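Local coordinates for protein apoptosis regulator Bcl-2 homolog (Fowlpox virus, PDB 5TZP) that inhibits host-cell apoptosis by sequestering and inactivating several proapoptotic Bcl-2 proteins, BAX and BAK1 among them, at residues A[34-37]-A[38-41]; A[19-22]-A[23-27]. One frame throughout, in Å; residues are numbered along the deposited sequence.

In the fold
Interaction 1 is a surface contact and interaction 2 a buried one, and their centres lie about 9 Å apart. Residues 19-27 of interaction 2 belong to helix 14-32. Residues 34-41 of interaction 1 form the loop that leads from that helix to helix 43-68. The loop turns back over the helix, and the two contacts touch: Arg-36 NH2 is 2.8 Å from Asn-25 OD1, a probable hydrogen bond. Their chemistry differs with their place. In interaction 1 a cation-pi stack and a short 3-10 turn shape an outer loop. In interaction 2 regular helical bonds hold a stretch whose apolar side chains face the core, and the side chains of Asn-21 and Asn-25 touch the loop.

Interaction 1 of 2, residues A[34-37]-A[38-41]; sequences KPRK and SFVI. With EDO (1,2-ethanediol), chain E; SO4 (sulfate ion), chain L.
Arg-36 lays its guanidinium flat on the ring of Phe-39, three residues further on. CG of Arg-36 leaves CB anti to the carbonyl carbon (chi1 -62°). The chain then bends at both chi2 and chi3, which folds it back over the ring. CD passes over the CD2-CE2 side. Arg-36 NE comes closer, 3.5 Å from Phe-39 CD2. Arg-36 CZ is 3.9 Å from the centroid of the Phe-39 ring and offset toward the rim. Arg-36 NH1 lies nearest Phe-39 CE2, at 3.6 Å, and NH2 nearest Phe-39 CG. The planes are only 18° apart, so this is a stacked cation-pi pair. On the opposite ring face sits Ser-38 OG, also toward the rim.

The backbone turn brings the pair together. Phe-39 N donates to Arg-36 O at 3.0 Å. Val-40 N makes a weak bond to Lys-37 O at 3.4 Å. A water accepts from Ser-38 N and donates weakly to Pro-35 O. Ile-41 N donates to O2 of an ethanediol at 2.9 Å, and Lys-34 NZ donates to O4 of a sulfate at 2.8 Å; both are probably crystallisation additives.

The loop joins helix 14-32 to helix 43-68 and touches both. Arg-36 NH2 bonds Asn-25 OD1 of the first, and Lys-37 NZ forms a salt bridge with Asp-47 of the second. Arg-36, Lys-37 and Val-40 all pack against Tyr-46 of the latter helix.

Interaction 2 of 2, residues A[19-22]-A[23-27]; sequences ALNM and IQNYI. With SO4 (sulfate ion), chain O.
Asn-25 grips the carbonyl of Asn-21, one helical turn back, with two N-H groups. Its backbone N lies 3.1 Å from Asn-21 O, and its side-chain ND2 lies 2.9 Å from the same oxygen. The two donors arrive from opposite faces of the carbonyl plane. The ND2 bond holds the amide of Asn-25 back against the helix, while OD1 accepts from Arg-36 NH2.

Backbone bonds run alongside. Ile-23 N donates to Ala-19 O, Gln-24 N to Leu-20 O at 2.9 Å, and Tyr-26 N to Met-22 O.

Side-chain packing follows the same turn. CG1 and CD1 of Ile-23 each lie about 3.4 Å from Ala-19 O, since CG1 stands beside the backbone N (chi1 -66°). The side chains of Leu-20 and Gln-24 run alongside each other in the same direction, with Leu-20 CD1 4.0 Å from Gln-24 OE1.

The amide end of Gln-24 reaches helix 115-136, where NE2 bonds Asp-115; Gln-24 NE2 also donates to sulfate O3 at 2.6 Å.

Successive i to i+4 bonds of this kind mark an alpha-helix. Here it belongs to the all-helical Bcl-2 fold: Met-22 and Tyr-26 pack on helix 43-68, Ile-23 and Tyr-26 on helix 88-105, and Leu-20 and Ile-23 on helix 115-136.

Interaction 1 of 2, residues A[34-37]-A[38-41]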
loop_
_atom_site.group_PDB
_atom_site.type_symbol
_atom_site.label_atom_id
_atom_site.label_comp_id
_atom_site.label_asym_id
_atom_site.label_seq_id
_atom_site.Cartn_x
_atom_site.Cartn_y
_atom_site.Cartn_z
ATOM N N LYS A 34 -14.307 3.057 -9.709
ATOM C CA LYS A 34 -15.586 2.662 -9.196
ATOM C C LYS A 34 -15.486 2.481 -7.687
ATOM O O LYS A 34 -14.460 2.005 -7.175
ATOM C CB LYS A 34 -16.168 1.391 -9.870
ATOM C CG LYS A 34 -16.333 1.551 -11.407
ATOM C CD LYS A 34 -16.826 0.283 -12.115
ATOM C CE LYS A 34 -17.044 0.614 -13.646
ATOM N NZ LYS A 34 -17.222 -0.590 -14.490
ATOM N N PRO A 35 -16.465 2.960 -6.933
ATOM C CA PRO A 35 -16.380 2.927 -5.478
ATOM C C PRO A 35 -16.382 1.503 -4.943
ATOM O O PRO A 35 -17.246 0.690 -5.295
ATOM C CB PRO A 35 -17.665 3.671 -5.041
ATOM C CG PRO A 35 -18.550 3.592 -6.140
ATOM C CD PRO A 35 -17.692 3.602 -7.426
ATOM N N ARG A 36 -15.416 1.207 -4.070
ATOM C CA ARG A 36 -15.355 -0.133 -3.501
ATOM C C ARG A 36 -15.581 -0.158 -1.997
ATOM O O ARG A 36 -15.504 -1.233 -1.392
ATOM C CB ARG A 36 -14.017 -0.816 -3.867
ATOM C CG ARG A 36 -13.814 -1.024 -5.359
ATOM C CD ARG A 36 -14.698 -2.027 -6.043
ATOM N NE ARG A 36 -14.528 -3.340 -5.431
ATOM C CZ ARG A 36 -15.071 -4.441 -5.879
ATOM N NH1 ARG A 36 -15.867 -4.395 -6.948
ATOM N NH2 ARG A 36 -14.815 -5.564 -5.254
ATOM N N LYS A 37 -15.858 0.994 -1.338
ATOM C CA LYS A 37 -16.077 1.011 0.116
ATOM C C LYS A 37 -17.176 0.050 0.567
ATOM O O LYS A 37 -17.068 -0.467 1.673
ATOM C CB LYS A 37 -16.302 2.440 0.643
ATOM C CG LYS A 37 -17.643 2.980 0.357
ATOM C CD LYS A 37 -17.802 4.458 0.806
ATOM C CE LYS A 37 -17.680 4.671 2.225
ATOM N NZ LYS A 37 -17.918 6.193 2.526
ATOM N N SER A 38 -18.178 -0.219 -0.229
ATOM C CA SER A 38 -19.239 -1.120 0.236
ATOM C C SER A 38 -18.852 -2.584 0.225
ATOM O O SER A 38 -19.610 -3.431 0.792
ATOM C CB SER A 38 -20.484 -0.869 -0.595
ATOM O OG SER A 38 -20.353 -1.470 -1.835
ATOM N N PHE A 39 -17.674 -2.909 -0.264
ATOM C CA PHE A 39 -17.232 -4.275 -0.292
ATOM C C PHE A 39 -16.327 -4.621 0.850
ATOM O O PHE A 39 -15.867 -5.758 0.931
ATOM C CB PHE A 39 -16.555 -4.622 -1.631
ATOM C CG PHE A 39 -17.490 -4.488 -2.789
ATOM C CD1 PHE A 39 -18.440 -5.462 -3.065
ATOM C CD2 PHE A 39 -17.513 -3.355 -3.559
ATOM C CE1 PHE A 39 -19.318 -5.332 -4.107
ATOM C CE2 PHE A 39 -18.382 -3.214 -4.603
ATOM C CZ PHE A 39 -19.307 -4.214 -4.882
ATOM N N VAL A 40 -16.013 -3.679 1.712
ATOM C CA VAL A 40 -15.166 -3.919 2.891
ATOM C C VAL A 40 -15.987 -3.825 4.166
ATOM O O VAL A 40 -17.044 -3.235 4.184
ATOM C CB VAL A 40 -13.948 -2.972 2.935
ATOM C CG1 VAL A 40 -13.126 -3.039 1.672
ATOM C CG2 VAL A 40 -14.349 -1.561 3.214
ATOM N N ILE A 41 -15.477 -4.423 5.246
ATOM C CA ILE A 41 -16.192 -4.350 6.507
ATOM C C ILE A 41 -16.053 -2.946 7.123
ATOM O O ILE A 41 -17.031 -2.344 7.575
ATOM C CB ILE A 41 -15.695 -5.467 7.438
ATOM C CG1 ILE A 41 -16.053 -6.868 6.862
ATOM C CG2 ILE A 41 -16.239 -5.243 8.873
ATOM C CD1 ILE A 41 -15.391 -7.989 7.675
HETATM C C1 EDO E . -11.498 -4.773 5.833
HETATM O O1 EDO E . -12.476 -4.050 6.672
HETATM C C2 EDO E . -11.989 -6.179 5.600
HETATM O O2 EDO E . -13.191 -6.136 4.784
HETATM S S SO4 L . -19.530 -1.346 -17.467
HETATM O O1 SO4 L . -19.536 -2.661 -18.121
HETATM O O2 SO4 L . -20.214 -0.541 -18.481
HETATM O O3 SO4 L . -20.395 -1.348 -16.254
HETATM O O4 SO4 L . -18.175 -0.864 -17.125
HETATM O O HOH W 1 -18.932 0.794 -2.825
#

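Interaction 2 of 2, residues A[19-22]-A[23-27]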
loop_
_atom_site.group_PDB
_atom_site.type_symbol
_atom_site.label_atom_id
_atom_site.label_comp_id
_atom_site.label_asym_id
_atom_site.label_seq_id
_atom_site.Cartn_x
_atom_site.Cartn_y
_atom_site.Cartn_z
ATOM N N ALA A 19 -6.880 -8.112 6.155
ATOM C CA ALA A 19 -5.856 -7.306 5.472
ATOM C C ALA A 19 -6.056 -7.284 3.960
ATOM O O ALA A 19 -6.085 -6.226 3.322
ATOM C CB ALA A 19 -4.466 -7.832 5.813
ATOM N N LEU A 20 -6.138 -8.476 3.360
ATOM C CA LEU A 20 -6.199 -8.585 1.902
ATOM C C LEU A 20 -7.398 -7.857 1.338
ATOM O O LEU A 20 -7.295 -7.179 0.348
ATOM C CB LEU A 20 -6.212 -10.057 1.503
ATOM C CG LEU A 20 -6.374 -10.294 -0.012
ATOM C CD1 LEU A 20 -5.159 -9.756 -0.737
ATOM C CD2 LEU A 20 -6.574 -11.750 -0.316
ATOM N N ASN A 21 -8.577 -8.054 1.934
ATOM C CA ASN A 21 -9.800 -7.499 1.342
ATOM C C ASN A 21 -9.767 -5.969 1.298
ATOM O O ASN A 21 -10.250 -5.373 0.358
ATOM C CB ASN A 21 -11.002 -8.007 2.136
ATOM C CG ASN A 21 -12.301 -7.636 1.529
ATOM O OD1 ASN A 21 -12.977 -6.785 2.072
ATOM N ND2 ASN A 21 -12.664 -8.249 0.403
ATOM N N MET A 22 -9.194 -5.320 2.320
ATOM C CA MET A 22 -9.050 -3.871 2.312
ATOM C C MET A 22 -8.103 -3.416 1.227
ATOM O O MET A 22 -8.419 -2.535 0.428
ATOM C CB MET A 22 -8.515 -3.474 3.670
ATOM C CG MET A 22 -8.356 -1.986 3.821
ATOM S SD MET A 22 -9.910 -1.075 3.978
ATOM C CE MET A 22 -10.238 -1.162 5.721
ATOM N N ILE A 23 -6.922 -4.021 1.168
ATOM C CA ILE A 23 -5.908 -3.615 0.203
ATOM C C ILE A 23 -6.397 -3.827 -1.228
ATOM O O ILE A 23 -6.283 -2.940 -2.094
ATOM C CB ILE A 23 -4.627 -4.407 0.470
ATOM C CG1 ILE A 23 -4.023 -4.033 1.825
ATOM C CG2 ILE A 23 -3.625 -4.150 -0.681
ATOM C CD1 ILE A 23 -3.013 -4.988 2.375
ATOM N N GLN A 24 -6.910 -5.020 -1.515
ATOM C CA GLN A 24 -7.307 -5.348 -2.887
ATOM C C GLN A 24 -8.485 -4.505 -3.345
ATOM O O GLN A 24 -8.491 -3.994 -4.468
ATOM C CB GLN A 24 -7.603 -6.831 -3.012
ATOM C CG GLN A 24 -7.701 -7.281 -4.472
ATOM C CD GLN A 24 -7.667 -8.741 -4.690
ATOM O OE1 GLN A 24 -7.724 -9.518 -3.751
ATOM N NE2 GLN A 24 -7.683 -9.158 -5.927
ATOM N N ASN A 25 -9.478 -4.248 -2.467
ATOM C CA ASN A 25 -10.576 -3.351 -2.860
ATOM C C ASN A 25 -10.054 -1.952 -3.162
ATOM O O ASN A 25 -10.533 -1.338 -4.123
ATOM C CB ASN A 25 -11.690 -3.382 -1.828
ATOM C CG ASN A 25 -12.613 -4.511 -2.103
ATOM O OD1 ASN A 25 -13.322 -4.493 -3.080
ATOM N ND2 ASN A 25 -12.634 -5.491 -1.218
ATOM N N TYR A 26 -9.108 -1.406 -2.375
ATOM C CA TYR A 26 -8.568 -0.080 -2.685
ATOM C C TYR A 26 -7.898 -0.097 -4.057
ATOM O O TYR A 26 -8.117 0.794 -4.887
ATOM C CB TYR A 26 -7.633 0.436 -1.581
ATOM C CG TYR A 26 -7.012 1.734 -2.016
ATOM C CD1 TYR A 26 -7.786 2.844 -2.203
ATOM C CD2 TYR A 26 -5.725 1.777 -2.417
ATOM C CE1 TYR A 26 -7.245 4.045 -2.737
ATOM C CE2 TYR A 26 -5.202 2.954 -2.964
ATOM C CZ TYR A 26 -5.969 4.016 -3.118
ATOM O OH TYR A 26 -5.475 5.172 -3.706
ATOM N N ILE A 27 -7.069 -1.107 -4.336
ATOM C CA ILE A 27 -6.352 -1.136 -5.609
ATOM C C ILE A 27 -7.355 -1.258 -6.754
ATOM O O ILE A 27 -7.225 -0.595 -7.800
ATOM C CB ILE A 27 -5.307 -2.252 -5.608
ATOM C CG1 ILE A 27 -4.192 -1.863 -4.638
ATOM C CG2 ILE A 27 -4.721 -2.436 -7.007
ATOM C CD1 ILE A 27 -3.111 -2.896 -4.434
HETATM S S SO4 O . -7.490 -12.389 -7.832
HETATM O O1 SO4 O . -6.817 -12.265 -9.149
HETATM O O2 SO4 O . -8.537 -13.460 -7.878
HETATM O O3 SO4 O . -8.071 -11.081 -7.599
HETATM O O4 SO4 O . -6.532 -12.724 -6.761
#